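Local coordinates for protein putative 4-amino-4-deoxychorismate lyase (Thermus thermophilus, PDB 2ZGI) that binds pyridoxal 5'-phosphate and is probably a lyase of the class-IV aminotransferase family, putatively acting on 4-amino-4-deoxychorismate, at residues L42-R47 against G178-I183; A68-F73 against P77-R82; L213-S218 against L223-P228. All coordinates share one frame; numbering follows the deposited sequence.

Interactions 1 and 3 both reach the phosphate of the bound pyridoxal 5'-phosphate. In interaction 1, Arg44 and Ile183 bind its O3P. In interaction 3, Ser218, just past the end of strand 212-217, binds O2P. The centres of these two contacts lie about 20 Å apart, and their nearest atoms about 5 Å; they do not touch, but both bind the cofactor phosphate. Interaction 2 stands further off, at about 22 Å from interaction 1 and 26 Å from interaction 3, centre to centre. It packs helix 59-72, which follows helix 38-51 of interaction 1 in the chain, on strand 78-86. The Leu81 side chain stays about 11 Å from the cofactor.

Interaction 1 (L42-R47 against G178-I183); sequences LARLRR and GGLEGI. With PLP (pyridoxal-5'-phosphate), chain P; SO4 (sulfate ion), chain O.
Arg44 and Ile183 meet at the cofactor phosphate. Arg44 NH1 donates to O3P of pyridoxal 5'-phosphate at 2.6 Å, and NH2 adds a weak bond to the same oxygen. The backbone N of Ile183 gives O3P a third bond of 2.9 Å, with an N-H...O angle of 161°. One phosphate oxygen is thus gripped by a side chain and by the first turn of helix 183-194, where Gly182 is the N-cap. That helix end probably favours the bound anion.

The guanidinium of Arg44 is held in several directions. Ile183 CD1 sits over the centre of one face, 3.5 Å from Arg44 CZ. At the edge, Arg44 NH1 makes a weak bond of 3.4 Å to Glu181 O. Thr26 OG1 is a further partner of NH2. The Arg44 chain leaves its helix with CG anti to the backbone N (chi1 -176°) and bends at chi3, which turns the group toward the phosphate. Leu180 CD2 lies 3.3 Å from C4 of the cofactor ring and also approaches Arg44 NH1 at 4.0 Å.

A sulfate, probably from the crystallisation liquor, lies between Arg47 and Glu181. Arg47 NE donates to sulfate O3 at 2.7 Å in an almost straight bond of 177°. His48 also binds this sulfate.

Leu180 N is held by Asp159. The contact joins helix 38-51 to the loop between strand 172-176 and helix 183-194. On the far side of helix 38-51, Leu42 and Leu45 pack on helix 59-72 and strand 78-86.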
loop_
_atom_site.group_PDB
_atom_site.type_symbol
_atom_site.label_atom_id
_atom_site.label_comp_id
_atom_site.label_asym_id
_atom_site.label_seq_id
_atom_site.Cartn_x
_atom_site.Cartn_y
_atom_site.Cartn_z
ATOM N N LEU D 42 -21.625 23.085 17.039
ATOM C CA LEU D 42 -20.811 24.307 17.166
ATOM C C LEU D 42 -19.505 24.061 17.927
ATOM O O LEU D 42 -18.478 24.636 17.607
ATOM C CB LEU D 42 -21.616 25.467 17.764
ATOM C CG LEU D 42 -22.823 25.893 16.909
ATOM C CD1 LEU D 42 -23.623 27.053 17.571
ATOM C CD2 LEU D 42 -22.405 26.265 15.478
ATOM N N ALA D 43 -19.566 23.193 18.935
ATOM C CA ALA D 43 -18.377 22.741 19.668
ATOM C C ALA D 43 -17.393 22.045 18.721
ATOM O O ALA D 43 -16.216 22.388 18.680
ATOM C CB ALA D 43 -18.786 21.797 20.774
ATOM N N ARG D 44 -17.879 21.075 17.952
ATOM C CA ARG D 44 -16.996 20.389 16.998
ATOM C C ARG D 44 -16.383 21.340 15.968
ATOM O O ARG D 44 -15.181 21.277 15.699
ATOM C CB ARG D 44 -17.730 19.260 16.276
ATOM C CG ARG D 44 -16.783 18.473 15.336
ATOM C CD ARG D 44 -17.423 17.210 14.794
ATOM N NE ARG D 44 -18.419 17.554 13.787
ATOM C CZ ARG D 44 -19.210 16.678 13.174
ATOM N NH1 ARG D 44 -19.132 15.363 13.463
ATOM N NH2 ARG D 44 -20.096 17.126 12.287
ATOM N N LEU D 45 -17.219 22.209 15.389
ATOM C CA LEU D 45 -16.800 23.139 14.339
ATOM C C LEU D 45 -15.688 24.051 14.842
ATOM O O LEU D 45 -14.678 24.254 14.166
ATOM C CB LEU D 45 -18.010 23.962 13.816
ATOM C CG LEU D 45 -17.788 24.884 12.608
ATOM C CD1 LEU D 45 -17.433 24.066 11.348
ATOM C CD2 LEU D 45 -18.995 25.820 12.319
ATOM N N ARG D 46 -15.852 24.592 16.053
ATOM C CA ARG D 46 -14.773 25.373 16.668
ATOM C C ARG D 46 -13.504 24.538 16.877
ATOM O O ARG D 46 -12.407 25.043 16.674
ATOM C CB ARG D 46 -15.224 25.951 18.023
ATOM C CG ARG D 46 -14.163 26.732 18.788
ATOM C CD ARG D 46 -14.810 27.344 20.038
ATOM N NE ARG D 46 -14.007 28.459 20.521
ATOM C CZ ARG D 46 -12.958 28.345 21.340
ATOM N NH1 ARG D 46 -12.576 27.148 21.807
ATOM N NH2 ARG D 46 -12.283 29.441 21.696
ATOM N N ARG D 47 -13.664 23.287 17.312
ATOM C CA ARG D 47 -12.519 22.396 17.572
ATOM C C ARG D 47 -11.755 22.105 16.276
ATOM O O ARG D 47 -10.537 22.185 16.222
ATOM C CB ARG D 47 -12.978 21.072 18.184
ATOM C CG ARG D 47 -13.142 21.089 19.717
ATOM C CD ARG D 47 -13.226 19.685 20.298
ATOM N NE ARG D 47 -14.319 18.891 19.730
ATOM C CZ ARG D 47 -15.547 18.843 20.245
ATOM N NH1 ARG D 47 -15.838 19.557 21.338
ATOM N NH2 ARG D 47 -16.476 18.082 19.686
ATOM N N GLY D 178 -10.627 5.615 13.690
ATOM C CA GLY D 178 -9.757 6.052 12.607
ATOM C C GLY D 178 -10.327 7.053 11.606
ATOM O O GLY D 178 -9.628 7.464 10.698
ATOM N N GLY D 179 -11.588 7.444 11.783
ATOM C CA GLY D 179 -12.242 8.384 10.884
ATOM C C GLY D 179 -12.670 9.628 11.651
ATOM O O GLY D 179 -12.042 10.016 12.635
ATOM N N LEU D 180 -13.751 10.244 11.197
ATOM C CA LEU D 180 -14.355 11.373 11.900
ATOM C C LEU D 180 -15.107 10.867 13.127
ATOM O O LEU D 180 -15.854 9.898 13.031
ATOM C CB LEU D 180 -15.321 12.089 10.939
ATOM C CG LEU D 180 -16.218 13.201 11.511
ATOM C CD1 LEU D 180 -15.390 14.294 12.150
ATOM C CD2 LEU D 180 -17.075 13.760 10.422
ATOM N N GLU D 181 -14.903 11.492 14.286
ATOM C CA GLU D 181 -15.833 11.271 15.398
ATOM C C GLU D 181 -17.116 12.032 15.060
ATOM O O GLU D 181 -17.242 13.258 15.312
ATOM C CB GLU D 181 -15.297 11.688 16.775
ATOM C CG GLU D 181 -16.022 10.963 17.945
ATOM C CD GLU D 181 -15.718 11.586 19.335
ATOM O OE1 GLU D 181 -14.835 11.060 20.039
ATOM O OE2 GLU D 181 -16.346 12.600 19.719
ATOM N N GLY D 182 -18.027 11.304 14.435
ATOM C CA GLY D 182 -19.346 11.775 14.161
ATOM C C GLY D 182 -20.110 12.026 15.450
ATOM O O GLY D 182 -19.968 11.297 16.455
ATOM N N ILE D 183 -20.927 13.069 15.398
ATOM C CA ILE D 183 -21.801 13.437 16.489
ATOM C C ILE D 183 -22.907 12.393 16.628
ATOM O O ILE D 183 -23.220 11.981 17.747
ATOM C CB ILE D 183 -22.350 14.880 16.263
ATOM C CG1 ILE D 183 -21.229 15.887 16.545
ATOM C CG2 ILE D 183 -23.597 15.169 17.128
ATOM C CD1 ILE D 183 -21.372 17.224 15.827
HETATM N N1 PLP P . -18.131 10.520 8.031
HETATM C C2 PLP P . -17.713 11.574 7.300
HETATM C C2A PLP P . -16.536 11.408 6.383
HETATM C C3 PLP P . -18.385 12.798 7.385
HETATM O O3 PLP P . -17.927 13.834 6.626
HETATM C C4 PLP P . -19.466 12.920 8.265
HETATM C C4A PLP P . -20.224 14.216 8.461
HETATM C C5 PLP P . -19.852 11.822 9.031
HETATM C C6 PLP P . -19.148 10.628 8.883
HETATM C C5A PLP P . -21.034 11.861 9.976
HETATM O O4P PLP P . -20.885 12.739 11.093
HETATM P P PLP P . -22.119 13.337 11.920
HETATM O O1P PLP P . -22.822 12.179 12.583
HETATM O O2P PLP P . -23.067 14.040 10.974
HETATM O O3P PLP P . -21.367 14.259 12.823
HETATM S S SO4 O . -14.003 15.935 17.337
HETATM O O1 SO4 O . -12.691 15.292 17.477
HETATM O O2 SO4 O . -14.961 15.446 18.316
HETATM O O3 SO4 O . -13.879 17.389 17.500
HETATM O O4 SO4 O . -14.517 15.582 16.007
#

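Interaction 2 (A68-F73 against P77-R82); sequences ALLRAF and PCLRLR
The last turn of helix 59-72 faces strand 78-86, with the CA atoms of Leu69 and Leu81 8.6 Å apart and those of Phe73 and Leu79 8.1 Å apart. Helix 59-72 packs on one face of the antiparallel sheet, and a short loop leads from it straight into strand 78-86. No hydrogen bond crosses between 68-73 and 77-82, and the contact is apolar.

Leu79 carries most of it. CD1 meets Leu70 CD1 at 3.8 Å and also brushes Phe73 CB; CD2 rests on Phe73. With CG anti to the carbonyl carbon (chi1 -69°), Leu79 puts both methyls against Leu70 and Phe73. Further along the strand, Leu81 CD2 makes a looser contact with Leu69 CD1 at 4.5 Å. Leu69, Leu79 and Leu81 are buried.

Strand 78-86 lies between strands 24-31 and 89-96 of the sheet, and Ala94 of strand 89-96 extends the same apolar layer by touching Leu69, Phe73 and Leu81. Cys78 forms a disulfide with Cys243, which ties the start of the strand to the C-terminal end of the chain. Met1 of the second subunit packs on Leu69 and Ala72, and Arg82 makes a cation-pi contact with Tyr19 of that subunit.

The closest approach lies just past the helix, at Phe73. Leu79 CD2 lies 3.6 Å from Phe73 CG and 3.7 Å from Phe73 CB. It is 4.0 Å from both Phe73 CD1 and CD2, and so sits evenly between the two sides of the ring at its root.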
loop_
_atom_site.group_PDB
_atom_site.type_symbol
_atom_site.label_atom_id
_atom_site.label_comp_id
_atom_site.label_asym_id
_atom_site.label_seq_id
_atom_site.Cartn_x
_atom_site.Cartn_y
_atom_site.Cartn_z
ATOM N N ALA D 68 -31.887 33.887 10.904
ATOM C CA ALA D 68 -32.237 34.290 9.544
ATOM C C ALA D 68 -32.625 33.094 8.680
ATOM O O ALA D 68 -33.626 33.149 7.943
ATOM C CB ALA D 68 -31.090 35.065 8.892
ATOM N N LEU D 69 -31.845 32.018 8.773
ATOM C CA LEU D 69 -32.111 30.835 7.955
ATOM C C LEU D 69 -33.455 30.219 8.318
ATOM O O LEU D 69 -34.255 29.874 7.437
ATOM C CB LEU D 69 -30.978 29.804 8.076
ATOM C CG LEU D 69 -29.572 30.206 7.619
ATOM C CD1 LEU D 69 -28.563 29.124 7.947
ATOM C CD2 LEU D 69 -29.531 30.552 6.104
ATOM N N LEU D 70 -33.684 30.062 9.614
ATOM C CA LEU D 70 -34.928 29.501 10.147
ATOM C C LEU D 70 -36.161 30.353 9.802
ATOM O O LEU D 70 -37.260 29.822 9.559
ATOM C CB LEU D 70 -34.809 29.341 11.661
ATOM C CG LEU D 70 -34.412 27.986 12.276
ATOM C CD1 LEU D 70 -33.789 27.001 11.329
ATOM C CD2 LEU D 70 -33.560 28.147 13.516
ATOM N N ARG D 71 -35.969 31.665 9.790
ATOM C CA ARG D 71 -37.017 32.591 9.366
ATOM C C ARG D 71 -37.374 32.447 7.901
ATOM O O ARG D 71 -38.529 32.639 7.534
ATOM C CB ARG D 71 -36.639 34.025 9.720
ATOM C CG ARG D 71 -36.946 34.286 11.185
ATOM C CD ARG D 71 -36.166 35.417 11.781
ATOM N NE ARG D 71 -36.578 35.631 13.174
ATOM C CZ ARG D 71 -36.526 36.802 13.800
ATOM N NH1 ARG D 71 -36.089 37.880 13.154
ATOM N NH2 ARG D 71 -36.919 36.899 15.068
ATOM N N ALA D 72 -36.398 32.061 7.083
ATOM C CA ALA D 72 -36.607 31.889 5.654
ATOM C C ALA D 72 -37.406 30.630 5.314
ATOM O O ALA D 72 -37.938 30.520 4.205
ATOM C CB ALA D 72 -35.281 31.881 4.925
ATOM N N PHE D 73 -37.497 29.693 6.261
ATOM C CA PHE D 73 -38.215 28.425 6.037
ATOM C C PHE D 73 -39.183 28.078 7.156
ATOM O O PHE D 73 -39.066 26.995 7.758
ATOM C CB PHE D 73 -37.231 27.271 5.870
ATOM C CG PHE D 73 -36.364 27.383 4.662
ATOM C CD1 PHE D 73 -36.804 26.906 3.430
ATOM C CD2 PHE D 73 -35.099 27.946 4.754
ATOM C CE1 PHE D 73 -36.008 27.011 2.310
ATOM C CE2 PHE D 73 -34.292 28.051 3.636
ATOM C CZ PHE D 73 -34.740 27.591 2.415
ATOM N N PRO D 77 -40.932 21.159 7.110
ATOM C CA PRO D 77 -40.961 20.104 8.130
ATOM C C PRO D 77 -39.566 19.823 8.673
ATOM O O PRO D 77 -39.382 19.703 9.884
ATOM C CB PRO D 77 -41.499 18.872 7.384
ATOM C CG PRO D 77 -41.986 19.343 6.066
ATOM C CD PRO D 77 -41.621 20.773 5.860
ATOM N N CYS D 78 -38.589 19.736 7.776
ATOM C CA CYS D 78 -37.197 19.606 8.170
ATOM C C CYS D 78 -36.307 20.371 7.222
ATOM O O CYS D 78 -36.708 20.678 6.094
ATOM C CB CYS D 78 -36.785 18.137 8.170
ATOM S SG CYS D 78 -37.733 17.125 9.324
ATOM N N LEU D 79 -35.104 20.675 7.704
ATOM C CA LEU D 79 -34.109 21.450 6.987
ATOM C C LEU D 79 -32.783 20.739 7.106
ATOM O O LEU D 79 -32.530 20.060 8.096
ATOM C CB LEU D 79 -33.970 22.842 7.613
ATOM C CG LEU D 79 -35.173 23.760 7.423
ATOM C CD1 LEU D 79 -35.019 25.006 8.289
ATOM C CD2 LEU D 79 -35.293 24.157 5.957
ATOM N N ARG D 80 -31.956 20.882 6.079
ATOM C CA ARG D 80 -30.546 20.540 6.159
ATOM C C ARG D 80 -29.776 21.848 6.226
ATOM O O ARG D 80 -29.955 22.752 5.383
ATOM C CB ARG D 80 -30.106 19.719 4.944
ATOM C CG ARG D 80 -28.681 19.149 5.060
ATOM C CD ARG D 80 -28.058 19.076 3.663
ATOM N NE ARG D 80 -26.639 18.732 3.631
ATOM C CZ ARG D 80 -25.659 19.580 3.303
ATOM N NH1 ARG D 80 -25.926 20.849 3.007
ATOM N NH2 ARG D 80 -24.394 19.163 3.286
ATOM N N LEU D 81 -28.917 21.956 7.230
ATOM C CA LEU D 81 -28.163 23.164 7.442
ATOM C C LEU D 81 -26.711 22.853 7.269
ATOM O O LEU D 81 -26.262 21.731 7.527
ATOM C CB LEU D 81 -28.387 23.688 8.884
ATOM C CG LEU D 81 -29.821 23.856 9.381
ATOM C CD1 LEU D 81 -29.857 24.059 10.911
ATOM C CD2 LEU D 81 -30.370 25.083 8.695
ATOM N N ARG D 82 -25.958 23.859 6.867
ATOM C CA ARG D 82 -24.544 23.709 6.773
ATOM C C ARG D 82 -23.805 24.967 7.195
ATOM O O ARG D 82 -24.119 26.071 6.714
ATOM C CB ARG D 82 -24.218 23.376 5.337
ATOM C CG ARG D 82 -22.836 22.861 5.151
ATOM C CD ARG D 82 -22.473 23.146 3.733
ATOM N NE ARG D 82 -21.092 23.509 3.709
ATOM C CZ ARG D 82 -20.126 22.632 3.522
ATOM N NH1 ARG D 82 -20.460 21.376 3.307
ATOM N NH2 ARG D 82 -18.868 23.025 3.532
#

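Interaction 3 (L213-S218 against L223-P228); sequences LLLAGS and LPVRPP. With PLP (pyridoxal-5'-phosphate), chain P.
Leu213 O is gripped by Val225 N at 3.0 Å and has a water close by. The bond from Val225 N has an N-H...O angle of 161°, but the donor stands above the carbonyl plane, 38° out of it. The water lies 3.0 Å from Leu213 O and 2.6 Å from Val225 O, within hydrogen-bonding distance of both, with its protons shared among more acceptors than it can serve. A second water accepts from Leu213 N and donates to Val225 O, so two waters bridge Leu213 and Val225 beyond the last bridged pair.

The two strands form an antiparallel beta hairpin. Leu215 and Leu223 are its hydrogen-bonded pair. Leu215 N donates to Leu223 O at 2.7 Å, and Leu223 N returns a bond to Leu215 O at 2.8 Å. Leu214 and Pro224 make the adjoining non-hydrogen-bonded pair.

Leu215 and Leu223 share one face of the sheet, and Leu214 and Pro224 the other. Leu214 CD2 touches Pro224 CB at 4.2 Å. Val225 holds CG2 anti to its carbonyl carbon, and this methyl meets both Leu213 CB, at 3.8 Å, and Leu215 CG.

Past the paired residues, strand 212-217 runs to the cofactor. Ser218 donates to O2P of pyridoxal 5'-phosphate from its backbone N and, at 2.7 Å, from OG. The hairpin strand therefore delivers a residue of the phosphate site.

Strand 212-217 also pairs with strand 164-169 through Leu214 and Ala216. Helix 233-239 packs on Leu214 and Pro228, while Val111 of strand 111-117 touches Leu215 and Val225.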
loop_
_atom_site.group_PDB
_atom_site.type_symbol
_atom_site.label_atom_id
_atom_site.label_comp_id
_atom_site.label_asym_id
_atom_site.label_seq_id
_atom_site.Cartn_x
_atom_site.Cartn_y
_atom_site.Cartn_z
ATOM N N LEU D 213 -23.628 -4.353 10.368
ATOM C CA LEU D 213 -23.164 -2.985 10.141
ATOM C C LEU D 213 -24.331 -2.003 10.176
ATOM O O LEU D 213 -25.463 -2.342 9.801
ATOM C CB LEU D 213 -22.431 -2.849 8.800
ATOM C CG LEU D 213 -20.933 -3.193 8.746
ATOM C CD1 LEU D 213 -20.393 -2.956 7.329
ATOM C CD2 LEU D 213 -20.101 -2.395 9.784
ATOM N N LEU D 214 -24.053 -0.802 10.670
ATOM C CA LEU D 214 -24.997 0.297 10.609
ATOM C C LEU D 214 -24.233 1.585 10.299
ATOM O O LEU D 214 -23.001 1.645 10.458
ATOM C CB LEU D 214 -25.800 0.443 11.915
ATOM C CG LEU D 214 -26.696 -0.711 12.420
ATOM C CD1 LEU D 214 -25.928 -1.513 13.456
ATOM C CD2 LEU D 214 -27.995 -0.184 13.025
ATOM N N LEU D 215 -24.983 2.596 9.855
ATOM C CA LEU D 215 -24.450 3.887 9.445
ATOM C C LEU D 215 -25.141 5.005 10.209
ATOM O O LEU D 215 -26.367 5.069 10.239
ATOM C CB LEU D 215 -24.670 4.088 7.938
ATOM C CG LEU D 215 -24.033 3.064 6.982
ATOM C CD1 LEU D 215 -24.497 3.352 5.556
ATOM C CD2 LEU D 215 -22.489 3.086 7.082
ATOM N N ALA D 216 -24.354 5.873 10.831
ATOM C CA ALA D 216 -24.892 6.998 11.574
ATOM C C ALA D 216 -24.427 8.294 10.917
ATOM O O ALA D 216 -23.285 8.394 10.521
ATOM C CB ALA D 216 -24.408 6.942 13.003
ATOM N N GLY D 217 -25.311 9.287 10.821
ATOM C CA GLY D 217 -24.926 10.619 10.355
ATOM C C GLY D 217 -26.055 11.636 10.541
ATOM O O GLY D 217 -27.221 11.270 10.712
ATOM N N SER D 218 -25.700 12.915 10.500
ATOM C CA SER D 218 -26.676 13.994 10.728
ATOM C C SER D 218 -27.774 14.049 9.681
ATOM O O SER D 218 -28.889 14.483 9.987
ATOM C CB SER D 218 -25.968 15.339 10.766
ATOM O OG SER D 218 -25.206 15.399 11.955
ATOM N N LEU D 223 -28.984 4.146 10.156
ATOM C CA LEU D 223 -29.454 3.363 9.043
ATOM C C LEU D 223 -28.766 1.999 9.086
ATOM O O LEU D 223 -27.525 1.929 9.164
ATOM C CB LEU D 223 -29.116 4.133 7.773
ATOM C CG LEU D 223 -29.673 3.891 6.382
ATOM C CD1 LEU D 223 -31.196 3.928 6.277
ATOM C CD2 LEU D 223 -29.066 4.980 5.529
ATOM N N PRO D 224 -29.561 0.907 9.055
ATOM C CA PRO D 224 -28.918 -0.393 9.084
ATOM C C PRO D 224 -28.437 -0.789 7.701
ATOM O O PRO D 224 -29.048 -0.405 6.701
ATOM C CB PRO D 224 -30.046 -1.330 9.536
ATOM C CG PRO D 224 -31.295 -0.718 8.985
ATOM C CD PRO D 224 -31.035 0.792 8.964
ATOM N N VAL D 225 -27.338 -1.544 7.662
ATOM C CA VAL D 225 -26.899 -2.204 6.454
ATOM C C VAL D 225 -27.543 -3.600 6.471
ATOM O O VAL D 225 -27.368 -4.360 7.434
ATOM C CB VAL D 225 -25.357 -2.304 6.375
ATOM C CG1 VAL D 225 -24.929 -3.052 5.123
ATOM C CG2 VAL D 225 -24.702 -0.909 6.423
ATOM N N ARG D 226 -28.295 -3.919 5.416
ATOM C CA ARG D 226 -29.116 -5.141 5.366
ATOM C C ARG D 226 -30.116 -5.108 6.527
ATOM O O ARG D 226 -30.023 -4.216 7.392
ATOM C CB ARG D 226 -28.243 -6.414 5.381
ATOM C CG ARG D 226 -27.119 -6.361 4.369
ATOM C CD ARG D 226 -26.631 -7.745 3.956
ATOM N NE ARG D 226 -26.260 -7.758 2.538
ATOM C CZ ARG D 226 -25.032 -7.953 2.055
ATOM N NH1 ARG D 226 -23.996 -8.185 2.859
ATOM N NH2 ARG D 226 -24.850 -7.928 0.744
ATOM N N PRO D 227 -31.102 -6.029 6.535
ATOM C CA PRO D 227 -32.069 -5.976 7.631
ATOM C C PRO D 227 -31.401 -5.939 8.997
ATOM O O PRO D 227 -30.452 -6.688 9.231
ATOM C CB PRO D 227 -32.873 -7.263 7.440
ATOM C CG PRO D 227 -32.923 -7.404 5.943
ATOM C CD PRO D 227 -31.571 -6.908 5.445
ATOM N N PRO D 228 -31.874 -5.051 9.890
ATOM C CA PRO D 228 -31.281 -4.994 11.226
ATOM C C PRO D 228 -31.724 -6.163 12.106
ATOM O O PRO D 228 -32.770 -6.773 11.847
ATOM C CB PRO D 228 -31.835 -3.686 11.798
ATOM C CG PRO D 228 -33.151 -3.497 11.101
ATOM C CD PRO D 228 -32.974 -4.081 9.722
HETATM N N1 PLP P . -18.131 10.520 8.031
HETATM C C2 PLP P . -17.713 11.574 7.300
HETATM C C2A PLP P . -16.536 11.408 6.383
HETATM C C3 PLP P . -18.385 12.798 7.385
HETATM O O3 PLP P . -17.927 13.834 6.626
HETATM C C4 PLP P . -19.466 12.920 8.265
HETATM C C4A PLP P . -20.224 14.216 8.461
HETATM C C5 PLP P . -19.852 11.822 9.031
HETATM C C6 PLP P . -19.148 10.628 8.883
HETATM C C5A PLP P . -21.034 11.861 9.976
HETATM O O4P PLP P . -20.885 12.739 11.093
HETATM P P PLP P . -22.119 13.337 11.920
HETATM O O1P PLP P . -22.822 12.179 12.583
HETATM O O2P PLP P . -23.067 14.040 10.974
HETATM O O3P PLP P . -21.367 14.259 12.823
HETATM O O HOH W 1 -27.724 -4.300 9.996
HETATM O O HOH W 2 -24.630 -5.727 7.949
#